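Local coordinates for trichothecene 3-O-acetyltransferase (Gibberella zeae, PDB 2RKV), which catalyses transfer of an acetyl group from acetyl-coenzyme A to the C3 hydroxyl of trichothecene mycotoxins such as T-2 toxin and deoxynivalenol, at residues A[157-161]-A[162-166]; A[168-171]-A[172-175]; A[189-192]-A[193-196]; A[294-298]-A[299-303]; A[341-344]-A[345-348]. All coordinates share one frame; numbering follows the deposited sequence.

Interaction 1: A[157-161]-A[162-166]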
loop_
_atom_site.group_PDB
_atom_site.type_symbol
_atom_site.label_atom_id
_atom_site.label_comp_id
_atom_site.label_asym_id
_atom_site.label_seq_id
_atom_site.Cartn_x
_atom_site.Cartn_y
_atom_site.Cartn_z
ATOM N N GLY A 157 9.782 5.381 1.784
ATOM C CA GLY A 157 11.143 4.906 2.084
ATOM C C GLY A 157 11.258 4.479 3.546
ATOM O O GLY A 157 12.017 3.568 3.885
ATOM N N ALA A 158 10.486 5.141 4.401
ATOM C CA ALA A 158 10.502 4.877 5.847
ATOM C C ALA A 158 9.582 3.745 6.276
ATOM O O ALA A 158 9.764 3.168 7.351
ATOM C CB ALA A 158 10.150 6.143 6.618
ATOM N N MET A 159 8.586 3.424 5.452
ATOM C CA MET A 159 7.620 2.393 5.833
ATOM C C MET A 159 6.820 1.870 4.660
ATOM O O MET A 159 6.413 2.639 3.795
ATOM C CB MET A 159 6.651 2.922 6.906
ATOM C CG MET A 159 5.760 4.086 6.461
ATOM S SD MET A 159 4.870 4.849 7.853
ATOM C CE MET A 159 6.220 5.773 8.591
ATOM N N ASP A 160 6.598 0.556 4.651
ATOM C CA ASP A 160 5.562 -0.021 3.802
ATOM C C ASP A 160 4.241 0.044 4.582
ATOM O O ASP A 160 4.202 0.581 5.706
ATOM C CB ASP A 160 5.937 -1.455 3.367
ATOM C CG ASP A 160 6.300 -2.362 4.547
ATOM O OD1 ASP A 160 5.741 -2.168 5.650
ATOM O OD2 ASP A 160 7.125 -3.290 4.369
ATOM N N MET A 161 3.152 -0.469 4.014
ATOM C CA MET A 161 1.869 -0.377 4.717
ATOM C C MET A 161 1.818 -1.245 5.981
ATOM O O MET A 161 1.099 -0.922 6.934
ATOM C CB MET A 161 0.686 -0.659 3.779
ATOM C CG MET A 161 -0.667 -0.630 4.467
ATOM S SD MET A 161 -0.986 0.919 5.347
ATOM C CE MET A 161 -1.865 1.844 4.081
ATOM N N VAL A 162 2.587 -2.338 6.005
ATOM C CA VAL A 162 2.655 -3.166 7.216
ATOM C C VAL A 162 3.308 -2.338 8.337
ATOM O O VAL A 162 2.802 -2.296 9.463
ATOM C CB VAL A 162 3.399 -4.495 6.977
ATOM C CG1 VAL A 162 3.653 -5.252 8.296
ATOM C CG2 VAL A 162 2.585 -5.373 5.997
ATOM N N GLY A 163 4.402 -1.655 8.003
ATOM C CA GLY A 163 5.073 -0.777 8.967
ATOM C C GLY A 163 4.177 0.386 9.371
ATOM O O GLY A 163 4.097 0.756 10.550
ATOM N N GLN A 164 3.495 0.965 8.388
ATOM C CA GLN A 164 2.596 2.096 8.640
ATOM C C GLN A 164 1.482 1.676 9.586
ATOM O O GLN A 164 1.136 2.408 10.522
ATOM C CB GLN A 164 2.018 2.609 7.317
ATOM C CG GLN A 164 1.264 3.941 7.429
ATOM C CD GLN A 164 1.165 4.634 6.076
ATOM O OE1 GLN A 164 2.059 4.493 5.235
ATOM N NE2 GLN A 164 0.081 5.381 5.858
ATOM N N ASP A 165 0.941 0.476 9.364
ATOM C CA ASP A 165 -0.085 -0.073 10.248
ATOM C C ASP A 165 0.477 -0.212 11.674
ATOM O O ASP A 165 -0.204 0.124 12.650
ATOM C CB ASP A 165 -0.555 -1.439 9.720
ATOM C CG ASP A 165 -1.683 -2.046 10.552
ATOM O OD1 ASP A 165 -2.566 -1.297 11.020
ATOM O OD2 ASP A 165 -1.716 -3.288 10.703
ATOM N N ALA A 166 1.716 -0.699 11.793
ATOM C CA ALA A 166 2.344 -0.870 13.110
ATOM C C ALA A 166 2.447 0.471 13.846
ATOM O O ALA A 166 2.124 0.552 15.031
ATOM C CB ALA A 166 3.711 -1.518 12.965
HETATM O O HOH W 1 3.740 2.866 3.351
#
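Asp160 OD1 accepts from Gly163 N at 2.8 Å, met nearly along its C-O axis by an N-H that is close to straight (165°). This makes Asp160 the N-cap of helix 161-176. With chi1 at 52°, its CG sits between the backbone N and carbonyl carbon, which points OD1 at the amide of Gly163. The backbone of the same residue starts the helical pattern: Gln164 N donates to Asp160 O over 2.8 Å, in the carbonyl plane. One residue on, Asp165 N reaches Met161 O at 2.8 Å.

Beside the cap, Met159 and Gln164 cross at about a right angle, and Met159 SD lies 3.7 Å from Gln164 CB. Met161 SD touches that same CB, at 4.0 Å. At the end of the Gln164 amide, one water donates to Met159 O (2.7 Å) and to Gln164 OE1 (3.0 Å), while NE2 bonds to Thr21 O on strand 20-28. The water at OE1 and Thr21 O at NE2 give both ends of the amide a polar partner, which fixes its rotation.

The second carboxylate oxygen, OD2, is held by a salt bridge to Arg296 and by Leu309 N, so the buried acid has partners on both oxygens. Asp160 follows His156 of the toxin pocket by four residues, and the sequence between them fits the HXXXD motif of the BAHD acyltransferases, whose aspartate is typically turned into such a salt bridge.

Interaction 2: A[168-171]-A[172-175]; sequences IRLL and SKAC
Four i to i+4 backbone bonds, from Ser172 N to Ile168 O (2.9 Å) through to Cys175 N to Leu171 O (2.9 Å), with N-H angles of 154° to 163°, define one regular turn after another of alpha helix. Two side-chain pairs run along it. Leu171 holds CG opposite its backbone N (chi1 170°), and from there its CD1 branch meets Cys175 SG at 3.9 Å, an apolar contact one turn on. Leu170 uses its CD2 branch, which touches CD of Lys173 at 4.1 Å; the lysine chain is extended beyond CG, so its methylenes pass the leucine before the ammonium group reaches Glu184 on helix 182-187. Ala174 CB sits 3.5 Å from Leu170 O, close against the carbonyl of the preceding turn.

The residues divide between different neighbours. Leu171 packs on Phe42, Leu46 and Phe49 of helix 35-52, and Leu170 also touches Phe49. Arg48 of that helix donates through NE to Ala174 O, tying the two helices together by a polar bond as well. Ser172 turns to the loop that holds Tyr388 and Phe390, its OG bonded to Phe390 N, so the second half of helix 161-176 lies between helix 35-52 and that loop.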
loop_
_atom_site.group_PDB
_atom_site.type_symbol
_atom_site.label_atom_id
_atom_site.label_comp_id
_atom_site.label_asym_id
_atom_site.label_seq_id
_atom_site.Cartn_x
_atom_site.Cartn_y
_atom_site.Cartn_z
ATOM N N ILE A 168 0.582 3.238 13.217
ATOM C CA ILE A 168 -0.786 3.706 13.486
ATOM C C ILE A 168 -1.402 2.986 14.701
ATOM O O ILE A 168 -2.039 3.616 15.548
ATOM C CB ILE A 168 -1.691 3.603 12.235
ATOM C CG1 ILE A 168 -1.113 4.460 11.101
ATOM C CG2 ILE A 168 -3.131 4.029 12.566
ATOM C CD1 ILE A 168 -1.809 4.281 9.755
ATOM N N ARG A 169 -1.174 1.676 14.781
ATOM C CA ARG A 169 -1.631 0.864 15.905
ATOM C C ARG A 169 -1.116 1.425 17.234
ATOM O O ARG A 169 -1.874 1.548 18.202
ATOM C CB ARG A 169 -1.168 -0.585 15.712
ATOM C CG ARG A 169 -1.497 -1.548 16.843
ATOM C CD ARG A 169 -1.518 -2.991 16.331
ATOM N NE ARG A 169 -0.240 -3.415 15.752
ATOM C CZ ARG A 169 -0.021 -3.635 14.454
ATOM N NH1 ARG A 169 1.178 -4.035 14.045
ATOM N NH2 ARG A 169 -0.988 -3.468 13.559
ATOM N N LEU A 170 0.174 1.755 17.279
ATOM C CA LEU A 170 0.764 2.316 18.497
ATOM C C LEU A 170 0.265 3.734 18.746
ATOM O O LEU A 170 0.084 4.149 19.898
ATOM C CB LEU A 170 2.291 2.285 18.444
ATOM C CG LEU A 170 2.941 0.892 18.484
ATOM C CD1 LEU A 170 4.434 1.029 18.764
ATOM C CD2 LEU A 170 2.286 -0.002 19.554
ATOM N N LEU A 171 0.027 4.487 17.672
ATOM C CA LEU A 171 -0.573 5.805 17.853
ATOM C C LEU A 171 -1.943 5.650 18.531
ATOM O O LEU A 171 -2.279 6.425 19.435
ATOM C CB LEU A 171 -0.687 6.563 16.529
ATOM C CG LEU A 171 -1.505 7.864 16.554
ATOM C CD1 LEU A 171 -0.954 8.866 17.588
ATOM C CD2 LEU A 171 -1.558 8.482 15.155
ATOM N N SER A 172 -2.726 4.644 18.124
ATOM C CA SER A 172 -4.025 4.426 18.770
ATOM C C SER A 172 -3.862 4.149 20.270
ATOM O O SER A 172 -4.570 4.734 21.093
ATOM C CB SER A 172 -4.825 3.310 18.093
ATOM O OG SER A 172 -6.151 3.283 18.610
ATOM N N LYS A 173 -2.905 3.288 20.616
ATOM C CA LYS A 173 -2.582 3.021 22.026
ATOM C C LYS A 173 -2.241 4.317 22.748
ATOM O O LYS A 173 -2.739 4.588 23.839
ATOM C CB LYS A 173 -1.392 2.069 22.150
ATOM C CG LYS A 173 -1.709 0.617 21.815
ATOM C CD LYS A 173 -0.632 -0.296 22.403
ATOM C CE LYS A 173 -0.968 -1.770 22.192
ATOM N NZ LYS A 173 -0.016 -2.641 22.967
ATOM N N ALA A 174 -1.380 5.116 22.128
ATOM C CA ALA A 174 -0.916 6.359 22.748
ATOM C C ALA A 174 -2.083 7.319 22.995
ATOM O O ALA A 174 -2.145 7.960 24.043
ATOM C CB ALA A 174 0.151 7.010 21.897
ATOM N N CYS A 175 -3.004 7.417 22.035
ATOM C CA CYS A 175 -4.218 8.233 22.202
ATOM C C CYS A 175 -5.057 7.784 23.404
ATOM O O CYS A 175 -5.635 8.607 24.124
ATOM C CB CYS A 175 -5.055 8.202 20.920
ATOM S SG CYS A 175 -4.348 9.145 19.573
#

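Interaction 3: A[189-192]-A[193-196]; sequences NLDR and KTIV
Arg192 and Ile195 bracket a type I beta turn, closed by Ile195 N donating to Arg192 O at 3.1 Å. The N-H is nearly straight (169°), yet it arrives well above the carbonyl plane, 64° out of it, so it is not directed at a lone pair. The turn lies in the loop between helix 182-187 and strand 229-236, and Arg192, Asp191 and Lys193 carry much of the contact.

Arg192 contributes mainly backbone to the turn. Its side chain, extended from CG to NE, leaves in another direction: NH1 bonds to Ala158 O, and the guanidinium makes a cation-pi contact with Trp55. The turn is therefore tied through its first residue to the interior.

Asp191 and Lys193 lie side by side and point the same way, with Asp191 OD2 3.6 Å from Lys193 CG. It is the lysine's aliphatic part that touches the carboxylate; the charged atoms, OD2 and NZ, stay 6.6 Å apart, so the pair is not a salt bridge. Both residues are at the protein surface and also touch a crystal neighbour, which may influence the conformations observed.

At the closing end of the turn, Ile195 packs back on the residues before it. Its CG2 comes within 3.4 Å of Arg192 O, and its CD1 meets Leu190 CD1 at 4.1 Å where the two side chains cross at about a right angle. Asp191 also meets Thr194 crosswise, with OD2 and OG1 3.6 Å apart, and the gap is bridged by a water that donates to Asp191 OD2 at 2.8 Å and lies 2.7 Å from Thr194 OG1.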
loop_
_atom_site.group_PDB
_atom_site.type_symbol
_atom_site.label_atom_id
_atom_site.label_comp_id
_atom_site.label_asym_id
_atom_site.label_seq_id
_atom_site.Cartn_x
_atom_site.Cartn_y
_atom_site.Cartn_z
ATOM N N ASN A 189 12.419 -0.158 17.350
ATOM C CA ASN A 189 13.777 0.347 17.492
ATOM C C ASN A 189 14.859 -0.582 16.940
ATOM O O ASN A 189 16.059 -0.329 17.109
ATOM C CB ASN A 189 14.034 0.733 18.953
ATOM C CG ASN A 189 13.242 1.962 19.361
ATOM O OD1 ASN A 189 12.283 1.874 20.144
ATOM N ND2 ASN A 189 13.605 3.109 18.792
ATOM N N LEU A 190 14.441 -1.638 16.241
ATOM C CA LEU A 190 15.404 -2.491 15.550
ATOM C C LEU A 190 16.223 -1.666 14.564
ATOM O O LEU A 190 15.689 -0.798 13.867
ATOM C CB LEU A 190 14.696 -3.625 14.807
ATOM C CG LEU A 190 13.960 -4.669 15.653
ATOM C CD1 LEU A 190 13.165 -5.577 14.734
ATOM C CD2 LEU A 190 14.934 -5.477 16.516
ATOM N N ASP A 191 17.523 -1.938 14.506
ATOM C CA ASP A 191 18.372 -1.314 13.502
ATOM C C ASP A 191 17.915 -1.763 12.112
ATOM O O ASP A 191 17.673 -2.955 11.880
ATOM C CB ASP A 191 19.835 -1.674 13.729
ATOM C CG ASP A 191 20.785 -0.718 13.030
ATOM O OD1 ASP A 191 20.489 0.498 12.954
ATOM O OD2 ASP A 191 21.832 -1.188 12.555
ATOM N N ARG A 192 17.800 -0.809 11.197
ATOM C CA ARG A 192 17.244 -1.092 9.872
ATOM C C ARG A 192 18.312 -1.515 8.878
ATOM O O ARG A 192 18.064 -2.381 8.052
ATOM C CB ARG A 192 16.503 0.119 9.306
ATOM C CG ARG A 192 15.539 0.760 10.283
ATOM C CD ARG A 192 14.575 1.681 9.567
ATOM N NE ARG A 192 13.577 2.213 10.491
ATOM C CZ ARG A 192 12.445 2.796 10.103
ATOM N NH1 ARG A 192 12.177 2.937 8.804
ATOM N NH2 ARG A 192 11.585 3.241 11.012
ATOM N N LYS A 193 19.488 -0.892 8.943
ATOM C CA LYS A 193 20.491 -1.084 7.887
ATOM C C LYS A 193 21.078 -2.494 7.849
ATOM O O LYS A 193 21.710 -2.877 6.868
ATOM C CB LYS A 193 21.601 -0.031 7.965
ATOM C CG LYS A 193 22.525 -0.160 9.167
ATOM C CD LYS A 193 23.567 0.972 9.214
ATOM C CE LYS A 193 24.668 0.810 8.177
ATOM N NZ LYS A 193 25.661 1.945 8.230
ATOM N N THR A 194 20.848 -3.264 8.907
ATOM C CA THR A 194 21.381 -4.628 8.989
ATOM C C THR A 194 20.279 -5.692 8.988
ATOM O O THR A 194 20.570 -6.888 9.090
ATOM C CB THR A 194 22.250 -4.816 10.248
ATOM O OG1 THR A 194 21.454 -4.544 11.408
ATOM C CG2 THR A 194 23.475 -3.884 10.214
ATOM N N ILE A 195 19.023 -5.268 8.847
ATOM C CA ILE A 195 17.889 -6.184 9.043
ATOM C C ILE A 195 17.727 -7.238 7.932
ATOM O O ILE A 195 17.092 -8.279 8.139
ATOM C CB ILE A 195 16.563 -5.417 9.324
ATOM C CG1 ILE A 195 15.647 -6.281 10.209
ATOM C CG2 ILE A 195 15.891 -4.934 8.013
ATOM C CD1 ILE A 195 14.508 -5.532 10.877
ATOM N N VAL A 196 18.295 -6.953 6.761
ATOM C CA VAL A 196 18.387 -7.931 5.678
ATOM C C VAL A 196 19.863 -8.293 5.508
ATOM O O VAL A 196 20.650 -7.483 5.000
ATOM C CB VAL A 196 17.817 -7.391 4.336
ATOM C CG1 VAL A 196 17.920 -8.468 3.241
ATOM C CG2 VAL A 196 16.368 -6.938 4.490
HETATM O O HOH W 2 22.711 -3.609 13.605
#

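Interaction 4: A[294-298]-A[299-303]; sequences DARPA and MGVSN. With COA (coenzyme A), chain B.
Arg296 O receives Val301 N at 2.9 Å with an N-H angle of 170°, the straightest of the backbone bonds between 294-298 and 299-303. A second such bond, Gly300 N to Pro297 O, is 3.1 Å long and approaches from above the carbonyl plane. Before them, Met299 N gives its main bond to Ala295 O (3.0 Å) and only a weak one to Arg296 O.

These bonds end the short helix 296-299 in a Schellman motif: Gly300 leaves helical geometry with a positive phi of 70°, a backbone conformation that glycine adopts readily, and the two bonds from Gly300 and Val301 run back into the last turn.

Side-chain polar bonds gather at the other end. Asp294 caps the turn, its OD1 accepting from Arg296 N, and the same oxygen takes Arg296 NH1 in a salt bridge of 2.9 Å. The two donors reach OD1 from opposite faces of the carboxylate, while OD1 lies in the guanidinium plane. NH1 is shared with the carboxylate of Asp160. The other oxygen, Asp294 OD2, takes a water that also donates to Asn303 OD1, linking the start of 294-298 to the end of 299-303.

Among van der Waals contacts, the extended arginine chain runs alongside 301-302, with Arg296 CD 3.4 Å from Ser302 O and an apolar touch of Arg296 CG on Val301 CG1 at 4.0 Å.

Segment 294-298 holds the cofactor by a backbone bond: Asp294 N donates to O9P, an amide oxygen of the pantetheine arm of coenzyme A, at 2.7 Å, and Ser260, Thr261, Lys245, Arg335 and Ser379 also hydrogen-bond to the coenzyme.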
loop_
_atom_site.group_PDB
_atom_site.type_symbol
_atom_site.label_atom_id
_atom_site.label_comp_id
_atom_site.label_asym_id
_atom_site.label_seq_id
_atom_site.Cartn_x
_atom_site.Cartn_y
_atom_site.Cartn_z
ATOM N N ASP A 294 4.928 -8.796 1.752
ATOM C CA ASP A 294 5.609 -8.482 3.008
ATOM C C ASP A 294 6.698 -9.519 3.213
ATOM O O ASP A 294 6.420 -10.732 3.225
ATOM C CB ASP A 294 4.596 -8.512 4.167
ATOM C CG ASP A 294 5.235 -8.304 5.548
ATOM O OD1 ASP A 294 6.408 -7.868 5.637
ATOM O OD2 ASP A 294 4.523 -8.569 6.549
ATOM N N ALA A 295 7.936 -9.042 3.355
ATOM C CA ALA A 295 9.093 -9.916 3.500
ATOM C C ALA A 295 9.451 -10.197 4.961
ATOM O O ALA A 295 10.389 -10.949 5.238
ATOM C CB ALA A 295 10.294 -9.348 2.745
ATOM N N ARG A 296 8.703 -9.605 5.894
ATOM C CA ARG A 296 8.996 -9.813 7.319
ATOM C C ARG A 296 9.002 -11.299 7.715
ATOM O O ARG A 296 9.969 -11.761 8.326
ATOM C CB ARG A 296 8.050 -9.012 8.220
ATOM C CG ARG A 296 8.339 -7.509 8.264
ATOM C CD ARG A 296 7.142 -6.778 8.869
ATOM N NE ARG A 296 7.275 -5.318 8.817
ATOM C CZ ARG A 296 7.207 -4.581 7.712
ATOM N NH1 ARG A 296 6.993 -5.156 6.521
ATOM N NH2 ARG A 296 7.328 -3.259 7.803
ATOM N N PRO A 297 7.942 -12.053 7.362
ATOM C CA PRO A 297 7.926 -13.478 7.747
ATOM C C PRO A 297 9.127 -14.277 7.215
ATOM O O PRO A 297 9.771 -14.995 7.984
ATOM C CB PRO A 297 6.606 -13.986 7.164
ATOM C CG PRO A 297 5.741 -12.756 7.070
ATOM C CD PRO A 297 6.701 -11.677 6.656
ATOM N N ALA A 298 9.456 -14.118 5.934
ATOM C CA ALA A 298 10.606 -14.816 5.347
ATOM C C ALA A 298 11.919 -14.427 6.027
ATOM O O ALA A 298 12.841 -15.242 6.116
ATOM C CB ALA A 298 10.684 -14.564 3.840
ATOM N N MET A 299 11.995 -13.187 6.513
ATOM C CA MET A 299 13.211 -12.675 7.138
ATOM C C MET A 299 13.263 -12.945 8.648
ATOM O O MET A 299 14.268 -12.649 9.300
ATOM C CB MET A 299 13.348 -11.174 6.846
ATOM C CG MET A 299 14.780 -10.680 6.668
ATOM S SD MET A 299 15.707 -11.434 5.294
ATOM C CE MET A 299 14.512 -11.498 3.983
ATOM N N GLY A 300 12.179 -13.497 9.190
ATOM C CA GLY A 300 12.062 -13.754 10.628
ATOM C C GLY A 300 11.919 -12.481 11.449
ATOM O O GLY A 300 12.352 -12.424 12.609
ATOM N N VAL A 301 11.308 -11.461 10.851
ATOM C CA VAL A 301 11.153 -10.157 11.495
ATOM C C VAL A 301 9.723 -9.991 12.027
ATOM O O VAL A 301 8.763 -10.453 11.410
ATOM C CB VAL A 301 11.532 -9.008 10.514
ATOM C CG1 VAL A 301 11.202 -7.625 11.089
ATOM C CG2 VAL A 301 13.019 -9.087 10.147
ATOM N N SER A 302 9.602 -9.335 13.181
ATOM C CA SER A 302 8.314 -9.082 13.825
ATOM C C SER A 302 7.344 -8.337 12.910
ATOM O O SER A 302 7.742 -7.428 12.188
ATOM C CB SER A 302 8.542 -8.253 15.088
ATOM O OG SER A 302 7.327 -7.766 15.612
ATOM N N ASN A 303 6.071 -8.718 12.965
ATOM C CA ASN A 303 5.002 -7.981 12.291
ATOM C C ASN A 303 4.939 -6.521 12.762
ATOM O O ASN A 303 4.380 -5.653 12.080
ATOM C CB ASN A 303 3.657 -8.667 12.542
ATOM C CG ASN A 303 2.530 -8.052 11.738
ATOM O OD1 ASN A 303 2.564 -8.043 10.500
ATOM N ND2 ASN A 303 1.524 -7.538 12.429
HETATM N N1A COA B . -4.247 -25.839 4.031
HETATM C C2A COA B . -5.116 -24.971 3.402
HETATM N N3A COA B . -4.888 -23.609 3.436
HETATM C C4A COA B . -3.796 -23.137 4.093
HETATM C C5A COA B . -2.903 -24.001 4.729
HETATM C C6A COA B . -3.132 -25.374 4.701
HETATM N N6A COA B . -2.449 -26.180 5.519
HETATM N N7A COA B . -1.918 -23.254 5.291
HETATM C C8A COA B . -2.167 -21.948 5.026
HETATM N N9A COA B . -3.324 -21.865 4.286
HETATM C C1B COA B . -3.992 -20.642 3.820
HETATM C C2B COA B . -4.637 -19.940 4.996
HETATM O O2B COA B . -5.857 -20.533 5.335
HETATM C C3B COA B . -4.789 -18.544 4.441
HETATM O O3B COA B . -5.822 -18.537 3.503
HETATM P P3B COA B . -7.180 -17.757 3.782
HETATM O O7A COA B . -6.837 -16.310 4.065
HETATM O O8A COA B . -7.813 -18.428 4.973
HETATM O O9A COA B . -8.051 -17.903 2.565
HETATM C C4B COA B . -3.562 -18.388 3.587
HETATM O O4B COA B . -3.082 -19.693 3.290
HETATM C C5B COA B . -2.517 -17.562 4.295
HETATM O O5B COA B . -1.611 -17.342 3.262
HETATM P P1A COA B . -0.553 -16.157 3.339
HETATM O O1A COA B . 0.048 -16.067 4.740
HETATM O O2A COA B . 0.471 -16.352 2.245
HETATM O O3A COA B . -1.397 -14.805 3.223
HETATM P P2A COA B . -2.403 -14.380 2.063
HETATM O O4A COA B . -3.679 -13.901 2.715
HETATM O O5A COA B . -2.570 -15.426 0.997
HETATM O O6A COA B . -1.653 -13.133 1.413
HETATM C CBP COA B . 0.216 -11.943 0.558
HETATM C CCP COA B . -0.497 -13.293 0.612
HETATM C CDP COA B . -0.721 -10.901 -0.056
HETATM C CEP COA B . 1.439 -12.057 -0.350
HETATM C CAP COA B . 0.602 -11.575 1.998
HETATM O OAP COA B . 1.473 -12.540 2.554
HETATM C C9P COA B . 1.288 -10.251 2.075
HETATM O O9P COA B . 2.679 -10.201 1.940
HETATM N N8P COA B . 0.498 -9.204 2.272
HETATM C C7P COA B . 0.992 -7.851 2.325
HETATM C C6P COA B . 1.280 -7.334 0.924
HETATM C C5P COA B . 1.748 -5.919 1.087
HETATM O O5P COA B . 2.634 -5.653 1.926
HETATM N N4P COA B . 1.163 -5.017 0.310
HETATM O O HOH W 3 4.575 -9.390 9.056
#

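Interaction 5: A[341-344]-A[345-348]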
loop_
_atom_site.group_PDB
_atom_site.type_symbol
_atom_site.label_atom_id
_atom_site.label_comp_id
_atom_site.label_asym_id
_atom_site.label_seq_id
_atom_site.Cartn_x
_atom_site.Cartn_y
_atom_site.Cartn_z
ATOM N N ALA A 341 11.749 -19.590 1.712
ATOM C CA ALA A 341 13.175 -19.653 1.353
ATOM C C ALA A 341 13.461 -18.851 0.081
ATOM O O ALA A 341 14.492 -18.176 -0.014
ATOM C CB ALA A 341 13.659 -21.097 1.209
ATOM N N SER A 342 12.535 -18.919 -0.875
ATOM C CA SER A 342 12.646 -18.159 -2.122
ATOM C C SER A 342 12.504 -16.662 -1.876
ATOM O O SER A 342 13.284 -15.867 -2.384
ATOM C CB SER A 342 11.604 -18.615 -3.143
ATOM O OG SER A 342 11.587 -17.740 -4.262
ATOM N N MET A 343 11.503 -16.281 -1.088
ATOM C CA MET A 343 11.311 -14.874 -0.750
ATOM C C MET A 343 12.530 -14.305 -0.027
ATOM O O MET A 343 12.960 -13.182 -0.311
ATOM C CB MET A 343 10.045 -14.690 0.082
ATOM C CG MET A 343 8.802 -14.427 -0.744
ATOM S SD MET A 343 8.841 -12.822 -1.606
ATOM C CE MET A 343 9.414 -11.717 -0.332
ATOM N N ARG A 344 13.094 -15.085 0.888
ATOM C CA ARG A 344 14.269 -14.642 1.628
ATOM C C ARG A 344 15.473 -14.456 0.706
ATOM O O ARG A 344 16.119 -13.408 0.745
ATOM C CB ARG A 344 14.604 -15.597 2.778
ATOM C CG ARG A 344 15.745 -15.094 3.652
ATOM C CD ARG A 344 15.989 -15.995 4.847
ATOM N NE ARG A 344 17.099 -15.496 5.656
ATOM C CZ ARG A 344 18.342 -15.966 5.610
ATOM N NH1 ARG A 344 18.657 -16.972 4.800
ATOM N NH2 ARG A 344 19.273 -15.431 6.387
ATOM N N GLN A 345 15.760 -15.451 -0.140
ATOM C CA GLN A 345 16.910 -15.362 -1.046
ATOM C C GLN A 345 16.777 -14.172 -2.000
ATOM O O GLN A 345 17.725 -13.407 -2.198
ATOM C CB GLN A 345 17.111 -16.686 -1.815
ATOM C CG GLN A 345 18.231 -16.683 -2.872
ATOM C CD GLN A 345 19.642 -16.538 -2.299
ATOM O OE1 GLN A 345 20.555 -16.073 -2.990
ATOM N NE2 GLN A 345 19.831 -16.947 -1.050
ATOM N N ARG A 346 15.583 -14.003 -2.568
ATOM C CA ARG A 346 15.346 -12.939 -3.531
ATOM C C ARG A 346 15.502 -11.575 -2.874
ATOM O O ARG A 346 16.168 -10.689 -3.414
ATOM C CB ARG A 346 13.963 -13.091 -4.168
ATOM C CG ARG A 346 13.866 -14.314 -5.106
ATOM C CD ARG A 346 12.496 -14.451 -5.760
ATOM N NE ARG A 346 12.165 -13.255 -6.525
ATOM C CZ ARG A 346 11.197 -12.406 -6.202
ATOM N NH1 ARG A 346 10.419 -12.641 -5.140
ATOM N NH2 ARG A 346 10.996 -11.328 -6.946
ATOM N N THR A 347 14.917 -11.432 -1.690
ATOM C CA THR A 347 14.944 -10.167 -0.962
ATOM C C THR A 347 16.371 -9.826 -0.533
ATOM O O THR A 347 16.795 -8.666 -0.612
ATOM C CB THR A 347 13.965 -10.210 0.237
ATOM O OG1 THR A 347 12.644 -10.470 -0.255
ATOM C CG2 THR A 347 13.959 -8.881 0.996
ATOM N N ARG A 348 17.123 -10.838 -0.094
ATOM C CA ARG A 348 18.533 -10.634 0.243
ATOM C C ARG A 348 19.333 -10.198 -0.987
ATOM O O ARG A 348 20.228 -9.360 -0.882
ATOM C CB ARG A 348 19.144 -11.891 0.868
ATOM C CG ARG A 348 18.627 -12.187 2.263
ATOM C CD ARG A 348 19.248 -13.468 2.800
ATOM N NE ARG A 348 20.674 -13.296 3.072
ATOM C CZ ARG A 348 21.557 -14.288 3.185
ATOM N NH1 ARG A 348 21.179 -15.551 3.029
ATOM N NH2 ARG A 348 22.832 -14.012 3.438
HETATM O O HOH W 4 9.601 -15.505 -4.486
#
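Ala341 O accepts from Gln345 N at 3.0 Å, the first of an i to i+4 series along helix 340-356. Ser342 O continues it with Arg346 N, and is also approached by Arg346 CG at 3.2 Å, as the arginine chain starts back over the preceding turn.

Met343 O is gripped twice by one residue: Thr347 N donates over 3.0 Å and Thr347 OG1 over 2.7 Å, from opposite faces of the carbonyl plane. With chi1 at -59° the hydroxyl stands beside its own backbone N, turned back toward the preceding turn, at that oxygen; Asn311 ND2 is its further partner. Met343 bends at chi2 and chi3 to bring CE within 3.5 Å of Thr347 OG1, and its SD lies at the edge of the Arg346 guanidinium, 3.9 Å from NH1.

Arg344 O takes Arg348 N at 2.9 Å. Its side chain is modelled in two conformers, and in one of them lies alongside Arg348, a pairing to be read as doubtful.

Around the helix, Met343 and Arg346 rest on strand 310-318, where Arg346 NH2 bonds to Met312 O. Helix 296-299 covers Met343 and Thr347, through Ala298 and Met299, and Arg348 bonds to the carbonyls of Pro197 and Tyr198 in the neighbouring loop.

The five contacts follow one another along the chain without interleaving. Interactions 1 and 2 share helix 161-176, with centres 14 Å apart; the loop of interaction 3 comes next, then interactions 4 and 5 on helices 296-299 and 340-356; the centres of interactions 4 and 5 are about 11 Å apart. Interaction 4 is the junction, touching each of the others: its Arg296 forms a salt bridge to Asp160 of interaction 1, while Met299 meets Val196 of interaction 3 and Arg344 of interaction 5. The centres of interactions 2 and 5 are about 32 Å apart. The Asp160-Arg296 bridge thus joins the loop after strand 147-155 to the short helix that follows strand 286-294, strands of two different sheets, beside the coenzyme A and toxin sites.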